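Local coordinates for CCHC-type domain-containing protein (Trypanosoma brucei brucei, PDB 7C43), which probably acts as a 3'-5' RNA exonuclease of the RNase D type, pairing a metal-dependent nuclease domain with zinc knuckles that bind nucleotides, at residues 10-15 with 192-197; 37-42 with 97-102. All blocks are in the same frame, centred on the assembly; numbering follows the deposited sequence.

Contact 1 of 2, residues 10-15 with 192-197; sequences MILKYP and VRHILL
R193 reaches the carbonyl oxygen of Y14 because its chain runs fully extended from CG to NE (chi2 -179°, chi3 -179°), with CG anti to its own carbonyl carbon. The guanidinium meets that oxygen side-on and edge-first: NE and NH2 each donate to Y14 O at 2.8 Å. The oxygen lies near the guanidinium plane and both nitrogens lie in the carbonyl plane, so one backbone acceptor takes two moderately bent bonds. NH1 turns to E186 in a salt bridge, a second grip that should limit rotation of the group. The 3-10 segment 11-13 rests on helix 182-202, which carries R193. I11 sends CG2 to the backbone of R193, 3.3 Å from R193 O, while its CD1 meets L196 CD2 at 3.9 Å, the two side chains crossing at about a right angle. L12 starts away from the helix but bends back: CD2 approaches H194 CD2 at 3.6 Å, and CD1 touches L197 CD2. The Y14 ring folds back with one face over I11 CA. The arrangement is an N-terminal lead-in to strand 16-19 clasped to helix 182-202 of the RNase D-like exonuclease fold.

Contact 2 of 2, residues 37-42 with 97-102; sequences SIALDI and RKLFFD. With MN (manganese (II) ion), chain E; MN (manganese (II) ion), chain D; AMP (adenosine monophosphate), chain F.
L40 and F100 cross obliquely where the two parallel strands begin to splay. L40 CB lies over one face of the F100 ring, a CH-pi contact 4.2 Å from the centroid, and L40 CD1 meets F100 CZ at 3.7 Å. L40 also runs side by side with K98, in the same direction, CD1 against the lysine CB; the K98 amino end then bends off to backbone carbonyls, among them I96 O and E119 O. On the other face A39 and L99 pack CB to CB, and L99 CD1 touches S37 CB. S37 OG sits at the edge of the R97 guanidinium, 3.8 Å from R97 NH1, while R97 NH2 makes a salt bridge with E216. The backbones join through I38 N to R97 O (2.7 Å), L99 N to I38 O, and L40 N to L99 O with an N-H...O angle of 172°. Past these bonds a water bridges L40 O and F101 N. The D41 side chain swings opposite its own N (chi1 -165°), on the side away from 97-102, and there its carboxylate spans two manganese ions: OD1 binds one at 2.1 Å and OD2 the other at 2.3 Å, and AMP O1P bridges both. Strand 57-64 flanks 37-42 on the side away from 97-100; helix 182-202 covers the A39 and L99 face, and helix 104-112 carries D106 against F100 and D41.

How the contacts relate
The centres of contacts 1 and 2 lie about 12 Å apart, and helix 182-202 joins them. One side of the helix takes the N-terminal segment 10-15 of contact 1; V192 and I195 on another side pack on the sheet strands of contact 2, with I195 CG2 3.4 Å from A39 CB. In sequence the order is 10-15, 37-42, 97-102, 192-197, so contact 2 falls wholly within the span bracketed by contact 1. Contact 1 thus brings the chain just before strand 16-19 against a helix reached some 180 residues later. D191, just before 192-197, binds manganese alongside D41, so the metal site forms where the helix meets the central strand.

Contact 1 of 2, residues 10-15 with 192-197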
HETATM    1  N   MSE A  10      -3.828 -12.382  12.237  1.00 58.42           N
HETATM    2  CA  MSE A  10      -3.762 -13.721  11.620  1.00 56.26           C
HETATM    3  C   MSE A  10      -3.218 -13.769  10.193  1.00 52.51           C
HETATM    4  O   MSE A  10      -2.619 -14.776   9.760  1.00 47.54           O
HETATM    5  CB  MSE A  10      -5.222 -14.178  11.644  1.00 65.76           C
HETATM    6  CG  MSE A  10      -5.586 -15.359  10.757  1.00 76.72           C
HETATM    7 SE   MSE A  10      -7.269 -16.143  11.421  1.00102.72          SE
HETATM    8  CE  MSE A  10      -8.262 -14.528  11.987  1.00100.77           C
ATOM      9  N   ILE A  11      -3.447 -12.696   9.434  1.00 45.63           N
ATOM     10  CA  ILE A  11      -2.953 -12.587   8.067  1.00 40.21           C
ATOM     11  C   ILE A  11      -1.441 -12.689   8.045  1.00 36.10           C
ATOM     12  O   ILE A  11      -0.887 -13.356   7.177  1.00 32.35           O
ATOM     13  CB  ILE A  11      -3.473 -11.293   7.383  1.00 40.62           C
ATOM     14  CG1 ILE A  11      -4.911 -11.524   6.920  1.00 41.01           C
ATOM     15  CG2 ILE A  11      -2.605 -10.870   6.197  1.00 40.93           C
ATOM     16  CD1 ILE A  11      -5.721 -10.254   6.792  1.00 42.89           C
ATOM     17  N   LEU A  12      -0.786 -12.068   9.014  1.00 34.14           N
ATOM     18  CA  LEU A  12       0.677 -12.102   9.081  1.00 37.14           C
ATOM     19  C   LEU A  12       1.307 -13.491   9.251  1.00 37.26           C
ATOM     20  O   LEU A  12       2.489 -13.652   8.988  1.00 37.36           O
ATOM     21  CB  LEU A  12       1.173 -11.201  10.201  1.00 37.91           C
ATOM     22  CG  LEU A  12       0.964  -9.710   9.986  1.00 38.38           C
ATOM     23  CD1 LEU A  12       0.984  -9.033  11.340  1.00 40.60           C
ATOM     24  CD2 LEU A  12       2.015  -9.103   9.065  1.00 39.01           C
ATOM     25  N   LYS A  13       0.529 -14.467   9.710  1.00 39.58           N
ATOM     26  CA  LYS A  13       0.984 -15.848   9.888  1.00 40.58           C
ATOM     27  C   LYS A  13       0.591 -16.773   8.743  1.00 38.80           C
ATOM     28  O   LYS A  13       0.880 -17.962   8.820  1.00 38.08           O
ATOM     29  CB  LYS A  13       0.413 -16.427  11.197  1.00 42.56           C
ATOM     30  CG  LYS A  13       0.650 -15.576  12.441  1.00 44.59           C
ATOM     31  CD  LYS A  13       2.128 -15.330  12.683  1.00 47.23           C
ATOM     32  CE  LYS A  13       2.355 -14.578  13.984  1.00 51.80           C
ATOM     33  NZ  LYS A  13       3.580 -13.725  13.910  1.00 53.10           N
ATOM     34  N   TYR A  14      -0.093 -16.264   7.707  1.00 36.70           N
ATOM     35  CA  TYR A  14      -0.347 -17.069   6.491  1.00 34.64           C
ATOM     36  C   TYR A  14       0.973 -17.563   5.898  1.00 33.15           C
ATOM     37  O   TYR A  14       1.880 -16.752   5.625  1.00 32.88           O
ATOM     38  CB  TYR A  14      -1.058 -16.274   5.401  1.00 34.50           C
ATOM     39  CG  TYR A  14      -2.502 -15.883   5.636  1.00 34.13           C
ATOM     40  CD1 TYR A  14      -3.188 -16.196   6.818  1.00 34.52           C
ATOM     41  CD2 TYR A  14      -3.178 -15.134   4.671  1.00 34.15           C
ATOM     42  CE1 TYR A  14      -4.516 -15.801   7.001  1.00 33.23           C
ATOM     43  CE2 TYR A  14      -4.495 -14.736   4.849  1.00 33.61           C
ATOM     44  CZ  TYR A  14      -5.155 -15.077   6.014  1.00 33.20           C
ATOM     45  OH  TYR A  14      -6.444 -14.674   6.194  1.00 35.27           O
ATOM     46  N   PRO A  15       1.087 -18.887   5.700  1.00 30.88           N
ATOM     47  CA  PRO A  15       2.279 -19.432   5.087  1.00 31.37           C
ATOM     48  C   PRO A  15       2.223 -19.232   3.573  1.00 30.04           C
ATOM     49  O   PRO A  15       1.161 -18.912   3.028  1.00 28.92           O
ATOM     50  CB  PRO A  15       2.194 -20.926   5.446  1.00 31.40           C
ATOM     51  CG  PRO A  15       0.735 -21.207   5.473  1.00 30.62           C
ATOM     52  CD  PRO A  15       0.064 -19.930   5.909  1.00 30.54           C
ATOM     53  N   VAL A 192       2.534  -8.725   0.393  1.00 22.69           N
ATOM     54  CA  VAL A 192       1.092  -8.999   0.200  1.00 24.19           C
ATOM     55  C   VAL A 192       0.324  -9.232   1.490  1.00 23.87           C
ATOM     56  O   VAL A 192      -0.826  -8.843   1.593  1.00 25.89           O
ATOM     57  CB  VAL A 192       0.763 -10.118  -0.832  1.00 25.51           C
ATOM     58  CG1 VAL A 192       1.207  -9.667  -2.215  1.00 25.95           C
ATOM     59  CG2 VAL A 192       1.376 -11.481  -0.475  1.00 25.17           C
ATOM     60  N   ARG A 193       0.952  -9.856   2.473  1.00 23.88           N
ATOM     61  CA  ARG A 193       0.320  -9.987   3.791  1.00 24.00           C
ATOM     62  C   ARG A 193       0.107  -8.597   4.396  1.00 22.83           C
ATOM     63  O   ARG A 193      -0.956  -8.317   4.930  1.00 20.76           O
ATOM     64  CB  ARG A 193       1.175 -10.803   4.771  1.00 24.28           C
ATOM     65  CG  ARG A 193       1.551 -12.228   4.354  1.00 25.10           C
ATOM     66  CD  ARG A 193       2.373 -12.842   5.483  1.00 25.97           C
ATOM     67  NE  ARG A 193       2.858 -14.207   5.257  1.00 26.00           N
ATOM     68  CZ  ARG A 193       4.137 -14.555   5.144  1.00 25.81           C
ATOM     69  NH1 ARG A 193       5.097 -13.645   5.205  1.00 26.11           N
ATOM     70  NH2 ARG A 193       4.460 -15.835   4.948  1.00 26.59           N
ATOM     71  N   HIS A 194       1.139  -7.756   4.342  1.00 22.55           N
ATOM     72  CA  HIS A 194       1.009  -6.389   4.819  1.00 23.86           C
ATOM     73  C   HIS A 194      -0.082  -5.632   4.055  1.00 22.70           C
ATOM     74  O   HIS A 194      -0.905  -4.958   4.654  1.00 22.84           O
ATOM     75  CB  HIS A 194       2.354  -5.654   4.773  1.00 25.52           C
ATOM     76  CG  HIS A 194       3.374  -6.216   5.715  1.00 27.77           C
ATOM     77  ND1 HIS A 194       4.630  -6.608   5.308  1.00 30.31           N
ATOM     78  CD2 HIS A 194       3.312  -6.476   7.043  1.00 28.84           C
ATOM     79  CE1 HIS A 194       5.307  -7.065   6.349  1.00 30.96           C
ATOM     80  NE2 HIS A 194       4.527  -6.997   7.412  1.00 30.67           N
ATOM     81  N   ILE A 195      -0.128  -5.806   2.743  1.00 22.78           N
ATOM     82  CA  ILE A 195      -1.167  -5.161   1.919  1.00 21.57           C
ATOM     83  C   ILE A 195      -2.551  -5.607   2.336  1.00 21.63           C
ATOM     84  O   ILE A 195      -3.421  -4.769   2.503  1.00 22.31           O
ATOM     85  CB  ILE A 195      -0.943  -5.428   0.416  1.00 20.45           C
ATOM     86  CG1 ILE A 195       0.265  -4.644  -0.069  1.00 19.97           C
ATOM     87  CG2 ILE A 195      -2.166  -5.055  -0.420  1.00 20.41           C
ATOM     88  CD1 ILE A 195       0.901  -5.212  -1.329  1.00 19.65           C
ATOM     89  N   LEU A 196      -2.780  -6.909   2.484  1.00 23.04           N
ATOM     90  CA  LEU A 196      -4.141  -7.391   2.834  1.00 25.03           C
ATOM     91  C   LEU A 196      -4.506  -7.036   4.264  1.00 26.21           C
ATOM     92  O   LEU A 196      -5.653  -6.692   4.551  1.00 26.01           O
ATOM     93  CB  LEU A 196      -4.279  -8.890   2.658  1.00 25.06           C
ATOM     94  CG  LEU A 196      -5.680  -9.466   2.814  1.00 24.97           C
ATOM     95  CD1 LEU A 196      -6.601  -9.082   1.667  1.00 25.95           C
ATOM     96  CD2 LEU A 196      -5.569 -10.979   2.917  1.00 25.95           C
ATOM     97  N   LEU A 197      -3.538  -7.139   5.166  1.00 29.40           N
ATOM     98  CA  LEU A 197      -3.724  -6.608   6.512  1.00 32.02           C
ATOM     99  C   LEU A 197      -4.178  -5.144   6.446  1.00 32.48           C
ATOM    100  O   LEU A 197      -5.230  -4.787   6.974  1.00 33.40           O
ATOM    101  CB  LEU A 197      -2.445  -6.722   7.343  1.00 32.97           C
ATOM    102  CG  LEU A 197      -2.531  -6.040   8.719  1.00 35.31           C
ATOM    103  CD1 LEU A 197      -3.740  -6.552   9.503  1.00 36.05           C
ATOM    104  CD2 LEU A 197      -1.236  -6.223   9.497  1.00 36.25           C
TER

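Contact 2 of 2, residues 37-42 with 97-102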
ATOM      1  N   SER A  37     -11.286  -9.724  -2.467  1.00 28.05           N
ATOM      2  CA  SER A  37     -10.099  -8.869  -2.560  1.00 29.75           C
ATOM      3  C   SER A  37      -8.850  -9.736  -2.658  1.00 28.17           C
ATOM      4  O   SER A  37      -8.759 -10.774  -2.002  1.00 28.47           O
ATOM      5  CB  SER A  37      -9.985  -7.942  -1.353  1.00 29.80           C
ATOM      6  OG  SER A  37     -11.196  -7.241  -1.151  1.00 32.86           O
ATOM      7  N   ILE A  38      -7.906  -9.319  -3.496  1.00 26.22           N
ATOM      8  CA  ILE A  38      -6.675 -10.041  -3.693  1.00 23.94           C
ATOM      9  C   ILE A  38      -5.561  -9.025  -3.602  1.00 23.58           C
ATOM     10  O   ILE A  38      -5.507  -8.099  -4.400  1.00 23.69           O
ATOM     11  CB  ILE A  38      -6.623 -10.722  -5.064  1.00 24.51           C
ATOM     12  CG1 ILE A  38      -7.815 -11.686  -5.237  1.00 24.74           C
ATOM     13  CG2 ILE A  38      -5.279 -11.454  -5.232  1.00 25.98           C
ATOM     14  CD1 ILE A  38      -7.904 -12.362  -6.596  1.00 23.66           C
ATOM     15  N   ALA A  39      -4.660  -9.199  -2.640  1.00 22.62           N
ATOM     16  CA  ALA A  39      -3.466  -8.363  -2.593  1.00 21.02           C
ATOM     17  C   ALA A  39      -2.427  -8.932  -3.551  1.00 19.68           C
ATOM     18  O   ALA A  39      -2.123 -10.123  -3.496  1.00 20.18           O
ATOM     19  CB  ALA A  39      -2.919  -8.284  -1.184  1.00 20.53           C
ATOM     20  N   LEU A  40      -1.891  -8.065  -4.416  1.00 18.42           N
ATOM     21  CA  LEU A  40      -0.876  -8.428  -5.399  1.00 18.15           C
ATOM     22  C   LEU A  40       0.431  -7.690  -5.217  1.00 18.07           C
ATOM     23  O   LEU A  40       0.477  -6.610  -4.646  1.00 18.94           O
ATOM     24  CB  LEU A  40      -1.371  -8.166  -6.803  1.00 18.04           C
ATOM     25  CG  LEU A  40      -2.589  -8.989  -7.196  1.00 17.69           C
ATOM     26  CD1 LEU A  40      -3.112  -8.478  -8.533  1.00 17.57           C
ATOM     27  CD2 LEU A  40      -2.251 -10.473  -7.253  1.00 17.22           C
ATOM     28  N   ASP A  41       1.494  -8.309  -5.703  1.00 18.29           N
ATOM     29  CA  ASP A  41       2.778  -7.682  -5.770  1.00 18.91           C
ATOM     30  C   ASP A  41       3.589  -8.407  -6.823  1.00 19.57           C
ATOM     31  O   ASP A  41       3.236  -9.520  -7.190  1.00 18.48           O
ATOM     32  CB  ASP A  41       3.469  -7.766  -4.410  1.00 18.68           C
ATOM     33  CG  ASP A  41       4.655  -6.816  -4.287  1.00 18.29           C
ATOM     34  OD1 ASP A  41       4.710  -5.808  -5.022  1.00 17.72           O
ATOM     35  OD2 ASP A  41       5.510  -7.082  -3.428  1.00 18.04           O
ATOM     36  N   ILE A  42       4.673  -7.763  -7.288  1.00 20.48           N
ATOM     37  CA  ILE A  42       5.647  -8.357  -8.222  1.00 20.56           C
ATOM     38  C   ILE A  42       7.073  -8.305  -7.677  1.00 20.55           C
ATOM     39  O   ILE A  42       7.490  -7.278  -7.189  1.00 21.32           O
ATOM     40  CB  ILE A  42       5.595  -7.612  -9.569  1.00 20.26           C
ATOM     41  CG1 ILE A  42       4.183  -7.719 -10.164  1.00 21.27           C
ATOM     42  CG2 ILE A  42       6.648  -8.142 -10.520  1.00 19.24           C
ATOM     43  CD1 ILE A  42       4.008  -7.049 -11.523  1.00 22.07           C
ATOM     44  N   ARG A  97     -11.548  -7.071  -6.151  1.00 24.11           N
ATOM     45  CA  ARG A  97     -10.662  -5.969  -5.867  1.00 24.62           C
ATOM     46  C   ARG A  97      -9.189  -6.434  -5.864  1.00 23.95           C
ATOM     47  O   ARG A  97      -8.851  -7.383  -5.185  1.00 24.13           O
ATOM     48  CB  ARG A  97     -11.037  -5.319  -4.550  1.00 25.48           C
ATOM     49  CG  ARG A  97     -10.228  -4.054  -4.326  1.00 28.31           C
ATOM     50  CD  ARG A  97     -10.464  -3.421  -2.977  1.00 28.76           C
ATOM     51  NE  ARG A  97     -11.665  -2.589  -3.015  1.00 30.68           N
ATOM     52  CZ  ARG A  97     -12.843  -2.886  -2.475  1.00 29.66           C
ATOM     53  NH1 ARG A  97     -13.039  -4.029  -1.813  1.00 31.09           N
ATOM     54  NH2 ARG A  97     -13.835  -2.021  -2.605  1.00 29.06           N
ATOM     55  N   LYS A  98      -8.334  -5.781  -6.645  1.00 22.41           N
ATOM     56  CA  LYS A  98      -6.901  -6.053  -6.615  1.00 22.42           C
ATOM     57  C   LYS A  98      -6.269  -5.001  -5.731  1.00 21.60           C
ATOM     58  O   LYS A  98      -6.407  -3.828  -6.027  1.00 22.30           O
ATOM     59  CB  LYS A  98      -6.270  -5.974  -8.012  1.00 22.04           C
ATOM     60  CG  LYS A  98      -7.075  -6.634  -9.118  1.00 22.28           C
ATOM     61  CD  LYS A  98      -7.491  -8.048  -8.773  1.00 21.42           C
ATOM     62  CE  LYS A  98      -8.314  -8.659  -9.891  1.00 21.49           C
ATOM     63  NZ  LYS A  98      -9.425  -7.841 -10.449  1.00 20.44           N
ATOM     64  N   LEU A  99      -5.587  -5.408  -4.671  1.00 19.57           N
ATOM     65  CA  LEU A  99      -4.974  -4.453  -3.765  1.00 19.71           C
ATOM     66  C   LEU A  99      -3.499  -4.356  -4.047  1.00 18.50           C
ATOM     67  O   LEU A  99      -2.814  -5.364  -4.064  1.00 17.39           O
ATOM     68  CB  LEU A  99      -5.190  -4.877  -2.316  1.00 20.83           C
ATOM     69  CG  LEU A  99      -6.638  -5.083  -1.871  1.00 21.21           C
ATOM     70  CD1 LEU A  99      -6.706  -6.041  -0.689  1.00 22.06           C
ATOM     71  CD2 LEU A  99      -7.298  -3.756  -1.532  1.00 21.02           C
ATOM     72  N   PHE A 100      -3.011  -3.135  -4.238  1.00 18.41           N
ATOM     73  CA  PHE A 100      -1.585  -2.871  -4.427  1.00 18.92           C
ATOM     74  C   PHE A 100      -1.076  -1.866  -3.414  1.00 18.77           C
ATOM     75  O   PHE A 100      -1.837  -1.033  -2.916  1.00 18.55           O
ATOM     76  CB  PHE A 100      -1.321  -2.269  -5.826  1.00 19.39           C
ATOM     77  CG  PHE A 100      -1.436  -3.254  -6.950  1.00 20.04           C
ATOM     78  CD1 PHE A 100      -2.654  -3.506  -7.535  1.00 20.67           C
ATOM     79  CD2 PHE A 100      -0.326  -3.923  -7.440  1.00 20.91           C
ATOM     80  CE1 PHE A 100      -2.776  -4.417  -8.576  1.00 20.41           C
ATOM     81  CE2 PHE A 100      -0.445  -4.844  -8.481  1.00 20.58           C
ATOM     82  CZ  PHE A 100      -1.675  -5.085  -9.043  1.00 20.51           C
ATOM     83  N   PHE A 101       0.232  -1.900  -3.168  1.00 19.45           N
ATOM     84  CA  PHE A 101       0.930  -0.763  -2.542  1.00 19.73           C
ATOM     85  C   PHE A 101       1.942  -0.114  -3.514  1.00 18.85           C
ATOM     86  O   PHE A 101       3.040  -0.624  -3.733  1.00 20.14           O
ATOM     87  CB  PHE A 101       1.597  -1.195  -1.236  1.00 20.20           C
ATOM     88  CG  PHE A 101       2.005  -0.044  -0.356  1.00 21.06           C
ATOM     89  CD1 PHE A 101       3.275   0.532  -0.474  1.00 21.49           C
ATOM     90  CD2 PHE A 101       1.129   0.461   0.609  1.00 21.19           C
ATOM     91  CE1 PHE A 101       3.662   1.592   0.356  1.00 21.90           C
ATOM     92  CE2 PHE A 101       1.515   1.525   1.432  1.00 22.08           C
ATOM     93  CZ  PHE A 101       2.776   2.098   1.302  1.00 21.39           C
ATOM     94  N   ASP A 102       1.574   1.046  -4.040  1.00 19.22           N
ATOM     95  CA  ASP A 102       2.236   1.699  -5.195  1.00 18.85           C
ATOM     96  C   ASP A 102       2.152   0.812  -6.411  1.00 18.95           C
ATOM     97  O   ASP A 102       3.032   0.001  -6.635  1.00 20.66           O
ATOM     98  CB  ASP A 102       3.697   2.085  -4.934  1.00 17.84           C
ATOM     99  CG  ASP A 102       4.273   2.945  -6.048  1.00 17.12           C
ATOM    100  OD1 ASP A 102       3.581   3.232  -7.037  1.00 15.12           O
ATOM    101  OD2 ASP A 102       5.438   3.362  -5.936  1.00 17.64           O
TER
HETATM  102 MN    MN E 404       5.925  -4.051  -4.861  1.00 37.81          MN
HETATM  103 MN    MN D 403       7.753  -6.880  -2.808  1.00 39.04          MN
HETATM  104  P   AMP F 405       8.721  -4.073  -3.856  1.00 35.54           P
HETATM  105  O1P AMP F 405       7.587  -5.030  -4.022  1.00 31.63           O
HETATM  106  O2P AMP F 405       9.215  -4.304  -2.469  1.00 34.60           O
HETATM  107  O3P AMP F 405       8.257  -2.717  -4.244  1.00 33.96           O
HETATM  108  O5' AMP F 405       9.865  -4.507  -4.893  1.00 36.83           O
HETATM  109  C5' AMP F 405       9.585  -4.601  -6.309  1.00 39.81           C
HETATM  110  C4' AMP F 405      10.809  -4.847  -7.176  1.00 40.33           C
HETATM  111  O4' AMP F 405      11.561  -3.615  -7.355  1.00 43.51           O
HETATM  112  C3' AMP F 405      11.851  -5.871  -6.736  1.00 39.91           C
HETATM  113  O3' AMP F 405      11.498  -7.215  -7.035  1.00 37.50           O
HETATM  114  C2' AMP F 405      13.064  -5.422  -7.541  1.00 42.24           C
HETATM  115  O2' AMP F 405      13.084  -5.761  -8.917  1.00 43.94           O
HETATM  116  C1' AMP F 405      12.946  -3.905  -7.416  1.00 44.33           C
HETATM  117  N9  AMP F 405      13.562  -3.415  -6.188  1.00 48.55           N
HETATM  118  C8  AMP F 405      12.999  -3.355  -4.936  1.00 51.11           C
HETATM  119  N7  AMP F 405      13.805  -2.888  -4.015  1.00 50.82           N
HETATM  120  C5  AMP F 405      14.980  -2.623  -4.705  1.00 53.71           C
HETATM  121  C6  AMP F 405      16.220  -2.104  -4.295  1.00 52.28           C
HETATM  122  N6  AMP F 405      16.489  -1.747  -3.039  1.00 53.11           N
HETATM  123  N1  AMP F 405      17.183  -1.963  -5.232  1.00 50.15           N
HETATM  124  C2  AMP F 405      16.910  -2.321  -6.494  1.00 50.65           C
HETATM  125  N3  AMP F 405      15.784  -2.825  -7.000  1.00 53.50           N
HETATM  126  C4  AMP F 405      14.847  -2.949  -6.043  1.00 50.03           C
HETATM  127  O   HOH W   1       1.690  -3.934  -4.411  1.00 24.07           O
HETATM  128  O   HOH W   2       6.413  -4.718  -6.856  1.00 45.73           O
HETATM  129  O   HOH W   3       4.551  -2.677  -5.701  1.00 37.43           O